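Local coordinates for protein synthesis inhibitor, putative (Thermotoga maritima, PDB 2B33) that is a putative endoribonuclease of the RutC (YjgF-like) family that may have deaminase activity and can bind calcium, at residues V33-N37 and M38-S42; F90-S93 and M94-Q98. One frame throughout, in Å; residues are numbered along the deposited sequence.

Interaction 1 of 2, residues V33-N37 and M38-S42; sequences VVVGN and MMFVS
Val33 and Phe40 face each other as a hydrogen-bonded antiparallel pair, each backbone N donating to the other's carbonyl. The bond from Phe40 N to Val33 O is 3.0 Å long. At the next hydrogen-bonded pair, Val35 and Met38 repeat the scheme. Val35 N to Met38 O spans 2.9 Å, with the donor almost in line with the C=O bond, whereas the return bond from Met38 N meets Val35 O from above the carbonyl plane. Weaker support comes from two CA-H...O contacts, Met39 CA with Val33 O and Val34 CA with Met38 O, the latter at 3.3 Å.

Apolar contacts occupy both faces of the ribbon. On one, Val35 CG1 reaches the ring edge of Phe40 at CE1, 3.7 Å away; it is placed between its own backbone N and carbonyl carbon (chi1 54°). The same ring has Val33 O at its edge and in its plane. On the other face belong Val34 and Met39. The methionine runs extended as far as its sulfur, then bends (chi3 -70°), bringing CE beside Val34 CG2; at 3.3 Å this is tighter than usual for carbons, so the exact methyl position is doubtful. Leu74 of helix 59-76 and Phe79 also touch Met39, while Val35 and Phe40 pack on Val136 and Val85 of the second subunit.

Gly36 and Asn37 form the corners of a type II' turn, with positive phi at Gly36 (64°). This is the classic two-residue beta hairpin, here joining strands 32-35 and 38-44 of the YjgF-like sheet.

Interaction 2 of 2, residues F90-S93 and M94-Q98; sequences FTTS and MDYFQ
Ser93 O is gripped by two donors, both weakly: Tyr96 N from three residues ahead, at 3.5 Å, and Thr91 OG1 from two residues behind, at 3.3 Å. A firmer bond uses the serine side chain, whose OG accepts from Asp95 N at 3.1 Å. Because OG lies anti to the serine's own N (chi1 176°), it swings forward along the chain to meet that amide, and the pair forms an ST turn. With an alanine here, the Asp95 N-H would probably be left without this acceptor and the turn less firmly set.

The Tyr96 ring turns back alongside the preceding residues. Its CD2 passes 3.3 Å from Ser93 O, an oblique approach, and its CE2 lies 3.8 Å from Ser93 CB. Thr92 OG1 sits at the ring edge, in plane, 3.9 Å from CE2, too far for more than loose contact. Water completes the link between these two side chains, lying 2.9 Å from Tyr96 OH and 3.3 Å from Thr92 OG1; it thus gives the phenolic end a polar link in addition to the packing near CD2 and CE2. Glu128 touches both Thr92 and Tyr96.

Phe97 N bonds to Met94 O, and helix 97-108 follows. Met94 N donates to Gln122 OE1 of the third subunit, and the methionine side chain rests on Phe117. The segment joins strand 84-91 to helix 97-108 of a beta-alpha-beta unit, whose second strand, 114-119, presents Phe117 edge-to-face to Phe97.

How the interactions relate
Interaction 1 comes first along the chain and is complete before interaction 2 begins. Their centres stand 27 Å apart on opposite sides of the chain's centre, and their nearest atoms are about 8 Å from each other, without touching. One mixed sheet connects them: the hairpin of 33-42 belongs to strands 32-35 and 38-44, strand 129-136 lies next to 38-44, and strand 84-91, which runs into interaction 2, lies beyond it. The two contacts therefore illustrate two ways of leaving a strand, by tight reversal into an antiparallel neighbour and by passing into a helix on the way to a parallel one. Both also meet other subunits of the trimer.

Interaction 1 of 2, residues V33-N37 and M38-S42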
loop_
_atom_site.group_PDB
_atom_site.type_symbol
_atom_site.label_atom_id
_atom_site.label_comp_id
_atom_site.label_asym_id
_atom_site.label_seq_id
_atom_site.Cartn_x
_atom_site.Cartn_y
_atom_site.Cartn_z
ATOM N N VAL A 33 -8.720 -10.844 -4.657
ATOM C CA VAL A 33 -8.221 -12.192 -4.401
ATOM C C VAL A 33 -8.529 -12.523 -2.950
ATOM O O VAL A 33 -8.154 -11.776 -2.052
ATOM C CB VAL A 33 -6.694 -12.305 -4.615
ATOM C CG1 VAL A 33 -6.192 -13.738 -4.334
ATOM C CG2 VAL A 33 -6.320 -11.900 -6.024
ATOM N N VAL A 34 -9.211 -13.643 -2.733
ATOM C CA VAL A 34 -9.564 -14.098 -1.401
ATOM C C VAL A 34 -8.653 -15.265 -1.035
ATOM O O VAL A 34 -8.586 -16.255 -1.762
ATOM C CB VAL A 34 -11.049 -14.534 -1.331
ATOM C CG1 VAL A 34 -11.400 -15.152 0.042
ATOM C CG2 VAL A 34 -11.956 -13.352 -1.630
ATOM N N VAL A 35 -7.950 -15.128 0.084
ATOM C CA VAL A 35 -7.084 -16.180 0.609
ATOM C C VAL A 35 -7.450 -16.355 2.089
ATOM O O VAL A 35 -7.290 -15.436 2.897
ATOM C CB VAL A 35 -5.567 -15.894 0.360
ATOM C CG1 VAL A 35 -5.127 -14.525 0.892
ATOM C CG2 VAL A 35 -4.702 -17.020 0.927
ATOM N N GLY A 36 -7.974 -17.533 2.426
ATOM C CA GLY A 36 -8.419 -17.823 3.784
ATOM C C GLY A 36 -9.582 -16.914 4.129
ATOM O O GLY A 36 -10.564 -16.855 3.390
ATOM N N ASN A 37 -9.449 -16.178 5.231
ATOM C CA ASN A 37 -10.469 -15.218 5.659
ATOM C C ASN A 37 -10.169 -13.777 5.222
ATOM O O ASN A 37 -10.866 -12.866 5.655
ATOM C CB ASN A 37 -10.700 -15.296 7.190
ATOM C CG ASN A 37 -9.523 -14.753 8.030
ATOM O OD1 ASN A 37 -8.475 -14.361 7.514
ATOM N ND2 ASN A 37 -9.713 -14.746 9.348
ATOM N N MET A 38 -9.150 -13.587 4.372
ATOM C CA MET A 38 -8.721 -12.265 3.896
ATOM C C MET A 38 -9.024 -11.990 2.428
ATOM O O MET A 38 -8.870 -12.876 1.602
ATOM C CB MET A 38 -7.206 -12.139 4.023
ATOM C CG MET A 38 -6.651 -12.256 5.423
ATOM S SD MET A 38 -4.885 -11.922 5.456
ATOM C CE MET A 38 -4.778 -10.178 4.998
ATOM N N MET A 39 -9.390 -10.745 2.112
ATOM C CA MET A 39 -9.614 -10.306 0.726
ATOM C C MET A 39 -8.739 -9.093 0.415
ATOM O O MET A 39 -8.688 -8.161 1.205
ATOM C CB MET A 39 -11.076 -9.940 0.458
ATOM C CG MET A 39 -11.291 -9.335 -0.946
ATOM S SD MET A 39 -12.971 -8.920 -1.399
ATOM C CE MET A 39 -13.715 -10.517 -1.574
ATOM N N PHE A 40 -8.090 -9.103 -0.747
ATOM C CA PHE A 40 -7.260 -7.999 -1.207
ATOM C C PHE A 40 -7.944 -7.425 -2.447
ATOM O O PHE A 40 -7.928 -8.055 -3.490
ATOM C CB PHE A 40 -5.860 -8.500 -1.555
ATOM C CG PHE A 40 -5.087 -9.043 -0.377
ATOM C CD1 PHE A 40 -5.242 -10.368 0.025
ATOM C CD2 PHE A 40 -4.184 -8.239 0.309
ATOM C CE1 PHE A 40 -4.523 -10.872 1.103
ATOM C CE2 PHE A 40 -3.459 -8.738 1.388
ATOM C CZ PHE A 40 -3.627 -10.057 1.779
ATOM N N VAL A 41 -8.550 -6.245 -2.325
ATOM C CA VAL A 41 -9.271 -5.618 -3.435
ATOM C C VAL A 41 -8.373 -4.672 -4.247
ATOM O O VAL A 41 -7.586 -3.904 -3.684
ATOM C CB VAL A 41 -10.508 -4.823 -2.938
ATOM C CG1 VAL A 41 -11.291 -4.247 -4.118
ATOM C CG2 VAL A 41 -11.426 -5.712 -2.091
ATOM N N SER A 42 -8.520 -4.737 -5.571
ATOM C CA SER A 42 -7.779 -3.896 -6.504
ATOM C C SER A 42 -8.284 -2.455 -6.439
ATOM O O SER A 42 -9.445 -2.219 -6.132
ATOM C CB SER A 42 -7.950 -4.416 -7.933
ATOM O OG SER A 42 -7.228 -5.609 -8.138
#

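Interaction 2 of 2, residues F90-S93 and M94-Q98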
loop_
_atom_site.group_PDB
_atom_site.type_symbol
_atom_site.label_atom_id
_atom_site.label_comp_id
_atom_site.label_asym_id
_atom_site.label_seq_id
_atom_site.Cartn_x
_atom_site.Cartn_y
_atom_site.Cartn_z
ATOM N N PHE A 90 -6.126 7.199 -3.155
ATOM C CA PHE A 90 -5.193 7.918 -4.009
ATOM C C PHE A 90 -6.028 8.976 -4.689
ATOM O O PHE A 90 -7.165 8.687 -5.065
ATOM C CB PHE A 90 -4.600 7.019 -5.085
ATOM C CG PHE A 90 -3.858 5.831 -4.552
ATOM C CD1 PHE A 90 -2.549 5.965 -4.089
ATOM C CD2 PHE A 90 -4.454 4.570 -4.539
ATOM C CE1 PHE A 90 -1.847 4.863 -3.600
ATOM C CE2 PHE A 90 -3.764 3.461 -4.057
ATOM C CZ PHE A 90 -2.455 3.607 -3.587
ATOM N N THR A 91 -5.476 10.186 -4.829
ATOM C CA THR A 91 -6.132 11.296 -5.535
ATOM C C THR A 91 -5.093 12.082 -6.320
ATOM O O THR A 91 -3.908 11.806 -6.231
ATOM C CB THR A 91 -6.884 12.285 -4.580
ATOM O OG1 THR A 91 -5.985 12.816 -3.597
ATOM C CG2 THR A 91 -8.015 11.592 -3.881
ATOM N N THR A 92 -5.548 13.025 -7.132
ATOM C CA THR A 92 -4.641 13.922 -7.855
ATOM C C THR A 92 -4.505 15.259 -7.123
ATOM O O THR A 92 -3.641 16.060 -7.470
ATOM C CB THR A 92 -5.088 14.150 -9.309
ATOM O OG1 THR A 92 -6.486 14.466 -9.337
ATOM C CG2 THR A 92 -4.828 12.897 -10.129
ATOM N N SER A 93 -5.338 15.481 -6.105
ATOM C CA SER A 93 -5.320 16.719 -5.342
ATOM C C SER A 93 -5.921 16.556 -3.957
ATOM O O SER A 93 -6.977 15.949 -3.812
ATOM C CB SER A 93 -6.136 17.781 -6.068
ATOM O OG SER A 93 -6.218 18.967 -5.293
ATOM N N MET A 94 -5.267 17.138 -2.951
ATOM C CA MET A 94 -5.792 17.127 -1.580
ATOM C C MET A 94 -7.006 18.039 -1.373
ATOM O O MET A 94 -7.704 17.894 -0.355
ATOM C CB MET A 94 -4.701 17.447 -0.550
ATOM C CG MET A 94 -3.771 16.285 -0.292
ATOM S SD MET A 94 -4.646 14.855 0.346
ATOM C CE MET A 94 -3.369 13.668 0.228
ATOM N N ASP A 95 -7.259 18.946 -2.329
ATOM C CA ASP A 95 -8.456 19.801 -2.333
ATOM C C ASP A 95 -9.756 18.993 -2.217
ATOM O O ASP A 95 -10.769 19.517 -1.756
ATOM C CB ASP A 95 -8.540 20.628 -3.629
ATOM C CG ASP A 95 -7.422 21.616 -3.770
ATOM O OD1 ASP A 95 -6.664 21.773 -2.802
ATOM O OD2 ASP A 95 -7.305 22.231 -4.854
ATOM N N TYR A 96 -9.719 17.737 -2.663
ATOM C CA TYR A 96 -10.854 16.818 -2.595
ATOM C C TYR A 96 -11.054 16.088 -1.254
ATOM O O TYR A 96 -12.034 15.358 -1.107
ATOM C CB TYR A 96 -10.704 15.733 -3.682
ATOM C CG TYR A 96 -10.461 16.255 -5.091
ATOM C CD1 TYR A 96 -11.206 17.316 -5.601
ATOM C CD2 TYR A 96 -9.522 15.657 -5.927
ATOM C CE1 TYR A 96 -10.987 17.801 -6.893
ATOM C CE2 TYR A 96 -9.305 16.135 -7.229
ATOM C CZ TYR A 96 -10.045 17.204 -7.698
ATOM O OH TYR A 96 -9.846 17.684 -8.967
ATOM N N PHE A 97 -10.145 16.279 -0.294
ATOM C CA PHE A 97 -10.185 15.578 1.001
ATOM C C PHE A 97 -11.528 15.650 1.723
ATOM O O PHE A 97 -12.131 14.609 2.011
ATOM C CB PHE A 97 -9.083 16.114 1.918
ATOM C CG PHE A 97 -8.947 15.371 3.225
ATOM C CD1 PHE A 97 -8.289 14.146 3.272
ATOM C CD2 PHE A 97 -9.437 15.910 4.409
ATOM C CE1 PHE A 97 -8.136 13.461 4.469
ATOM C CE2 PHE A 97 -9.286 15.233 5.615
ATOM C CZ PHE A 97 -8.631 14.003 5.642
ATOM N N GLN A 98 -11.987 16.873 1.998
ATOM C CA GLN A 98 -13.245 17.100 2.732
ATOM C C GLN A 98 -14.452 16.420 2.078
ATOM O O GLN A 98 -15.181 15.674 2.740
ATOM C CB GLN A 98 -13.526 18.602 2.947
ATOM C CG GLN A 98 -12.796 19.267 4.149
ATOM C CD GLN A 98 -11.257 19.297 4.055
ATOM O OE1 GLN A 98 -10.673 19.364 2.962
ATOM N NE2 GLN A 98 -10.603 19.280 5.220
HETATM O O HOH W 1 -7.042 17.654 -9.806
#